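STIL N-terminal domain-containing protein (Trichoplax adhaerens, PDB 5OI9) probably supports centriole assembly as a STIL relative, this chain being its N-terminal domain, a region linked to CEP85 binding. Local coordinates at residues K151-S156 against Y279-R284. Numbering follows the deposited sequence.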
loop_
_atom_site.group_PDB
_atom_site.type_symbol
_atom_site.label_atom_id
_atom_site.label_comp_id
_atom_site.label_asym_id
_atom_site.label_seq_id
_atom_site.Cartn_x
_atom_site.Cartn_y
_atom_site.Cartn_z
ATOM N N LYS A 151 6.720 -11.267 -0.950
ATOM C CA LYS A 151 7.912 -11.643 -0.198
ATOM C C LYS A 151 8.199 -10.635 0.908
ATOM O O LYS A 151 8.627 -11.011 2.006
ATOM C CB LYS A 151 9.111 -11.775 -1.140
ATOM C CG LYS A 151 10.406 -12.220 -0.469
ATOM C CD LYS A 151 11.526 -12.351 -1.493
ATOM C CE LYS A 151 12.867 -12.655 -0.841
ATOM N NZ LYS A 151 12.871 -13.973 -0.147
ATOM N N ASN A 152 7.957 -9.348 0.642
ATOM C CA ASN A 152 8.120 -8.345 1.688
ATOM C C ASN A 152 7.070 -8.511 2.778
ATOM O O ASN A 152 7.375 -8.361 3.965
ATOM C CB ASN A 152 8.056 -6.937 1.098
ATOM C CG ASN A 152 8.111 -5.859 2.170
ATOM O OD1 ASN A 152 9.147 -5.646 2.799
ATOM N ND2 ASN A 152 6.992 -5.176 2.385
ATOM N N LEU A 153 5.828 -8.827 2.399
ATOM C CA LEU A 153 4.789 -9.046 3.401
ATOM C C LEU A 153 5.099 -10.253 4.281
ATOM O O LEU A 153 4.785 -10.248 5.478
ATOM C CB LEU A 153 3.428 -9.213 2.726
ATOM C CG LEU A 153 2.821 -7.964 2.084
ATOM C CD1 LEU A 153 1.431 -8.267 1.545
ATOM C CD2 LEU A 153 2.773 -6.820 3.087
ATOM N N LYS A 154 5.719 -11.289 3.713
ATOM C CA LYS A 154 6.044 -12.476 4.499
ATOM C C LYS A 154 7.204 -12.228 5.455
ATOM O O LYS A 154 7.232 -12.799 6.553
ATOM C CB LYS A 154 6.380 -13.651 3.580
ATOM C CG LYS A 154 5.223 -14.154 2.731
ATOM C CD LYS A 154 5.699 -15.188 1.714
ATOM C CE LYS A 154 4.562 -15.629 0.811
ATOM N NZ LYS A 154 5.004 -16.662 -0.160
ATOM N N LEU A 155 8.159 -11.382 5.070
ATOM C CA LEU A 155 9.429 -11.291 5.778
ATOM C C LEU A 155 9.649 -9.975 6.512
ATOM O O LEU A 155 10.612 -9.877 7.281
ATOM C CB LEU A 155 10.594 -11.516 4.801
ATOM C CG LEU A 155 10.626 -12.884 4.115
ATOM C CD1 LEU A 155 11.772 -12.966 3.112
ATOM C CD2 LEU A 155 10.733 -13.994 5.147
ATOM N N SER A 156 8.803 -8.970 6.304
ATOM C CA SER A 156 9.017 -7.675 6.937
ATOM C C SER A 156 8.879 -7.775 8.451
ATOM O O SER A 156 8.053 -8.531 8.969
ATOM C CB SER A 156 8.025 -6.646 6.399
ATOM O OG SER A 156 8.145 -5.415 7.090
ATOM N N TYR A 279 -0.893 -9.548 9.017
ATOM C CA TYR A 279 -0.989 -10.643 9.980
ATOM C C TYR A 279 -1.085 -11.992 9.275
ATOM O O TYR A 279 -0.433 -12.961 9.682
ATOM C CB TYR A 279 -2.193 -10.424 10.898
ATOM C CG TYR A 279 -2.416 -11.518 11.920
ATOM C CD1 TYR A 279 -1.591 -11.638 13.033
ATOM C CD2 TYR A 279 -3.464 -12.420 11.783
ATOM C CE1 TYR A 279 -1.797 -12.631 13.975
ATOM C CE2 TYR A 279 -3.681 -13.415 12.721
ATOM C CZ TYR A 279 -2.844 -13.519 13.813
ATOM O OH TYR A 279 -3.053 -14.512 14.745
ATOM N N LEU A 280 -1.884 -12.070 8.210
ATOM C CA LEU A 280 -2.055 -13.338 7.504
ATOM C C LEU A 280 -0.775 -13.763 6.792
ATOM O O LEU A 280 -0.442 -14.954 6.762
ATOM C CB LEU A 280 -3.201 -13.231 6.501
ATOM C CG LEU A 280 -4.596 -13.078 7.099
ATOM C CD1 LEU A 280 -5.643 -13.061 6.005
ATOM C CD2 LEU A 280 -4.860 -14.200 8.085
ATOM N N TYR A 281 -0.047 -12.807 6.212
ATOM C CA TYR A 281 1.108 -13.150 5.389
ATOM C C TYR A 281 2.368 -13.401 6.206
ATOM O O TYR A 281 3.213 -14.202 5.791
ATOM C CB TYR A 281 1.379 -12.039 4.375
ATOM C CG TYR A 281 0.751 -12.279 3.026
ATOM C CD1 TYR A 281 1.383 -13.070 2.076
ATOM C CD2 TYR A 281 -0.471 -11.713 2.697
ATOM C CE1 TYR A 281 0.814 -13.294 0.838
ATOM C CE2 TYR A 281 -1.046 -11.932 1.461
ATOM C CZ TYR A 281 -0.401 -12.719 0.536
ATOM O OH TYR A 281 -0.977 -12.934 -0.695
ATOM N N SER A 282 2.518 -12.733 7.349
ATOM C CA SER A 282 3.798 -12.713 8.048
ATOM C C SER A 282 4.249 -14.116 8.434
ATOM O O SER A 282 3.515 -14.868 9.079
ATOM C CB SER A 282 3.706 -11.836 9.295
ATOM O OG SER A 282 4.948 -11.814 9.982
ATOM N N GLN A 283 5.468 -14.463 8.030
ATOM C CA GLN A 283 6.125 -15.669 8.506
ATOM C C GLN A 283 7.098 -15.383 9.642
ATOM O O GLN A 283 7.783 -16.301 10.104
ATOM C CB GLN A 283 6.839 -16.373 7.346
ATOM C CG GLN A 283 5.877 -16.898 6.288
ATOM C CD GLN A 283 6.582 -17.516 5.096
ATOM O OE1 GLN A 283 7.792 -17.741 5.123
ATOM N NE2 GLN A 283 5.826 -17.791 4.040
ATOM N N ARG A 284 7.179 -14.129 10.095
ATOM C CA ARG A 284 7.889 -13.802 11.323
ATOM C C ARG A 284 7.081 -14.157 12.563
ATOM O O ARG A 284 7.658 -14.288 13.647
ATOM C CB ARG A 284 8.241 -12.312 11.358
ATOM C CG ARG A 284 9.030 -11.818 10.153
ATOM C CD ARG A 284 10.311 -12.613 9.968
ATOM N NE ARG A 284 11.180 -12.006 8.965
ATOM C CZ ARG A 284 12.293 -12.566 8.505
ATOM N NH1 ARG A 284 12.678 -13.752 8.954
ATOM N NH2 ARG A 284 13.022 -11.939 7.592
HETATM O O HOH W 1 6.009 -18.535 1.379
HETATM O O HOH W 2 6.373 -9.617 10.970
#
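Leu153 and Tyr281 form the close apolar part of the contact, their CB atoms 3.9 Å apart. Leu153 CD1 lies over one face of the Tyr281 ring, displaced toward its rim, while Lys154 CG lies 4.0 Å from Tyr281 CD1, at the ring edge. The hydroxyl of Tyr281 is hydrogen-bonded to the backbone O of Ser319. Beside the ring the backbones dock: Gln283 N donates to Lys154 O at 2.8 Å, nearly straight (163°) and on a lone pair in the carbonyl plane. Leu155 O, at the C-terminal end of its helix, is gripped by Arg284, strongly from NE (2.8 Å) and weakly from NH2. The bend at chi2 (-56°) folds the arginine back, bringing NE to this carbonyl from above its plane and placing the guanidinium face beneath Leu155 CD2. A water joins Ser282 OG to Ser156 O. The solvent side is water-mediated: the extended chains of partly exposed Lys154 and exposed Gln283 run side by side, Lys154 CD 3.5 Å from Gln283 NE2, and share one water accepting from both nitrogens. With an alanine here instead of Lys154, the shared water would probably lose its lysine donor, and the Gln283 amide and the ring edge of Tyr281 their aliphatic neighbour. The contact thus packs together the C-terminal ends of helices 139-155 and 270-281, sequence-distant parts of the STIL N-terminal domain, with an ST turn at Ser282, whose OG accepts from Arg284 N, where the second chain segment leaves its helix.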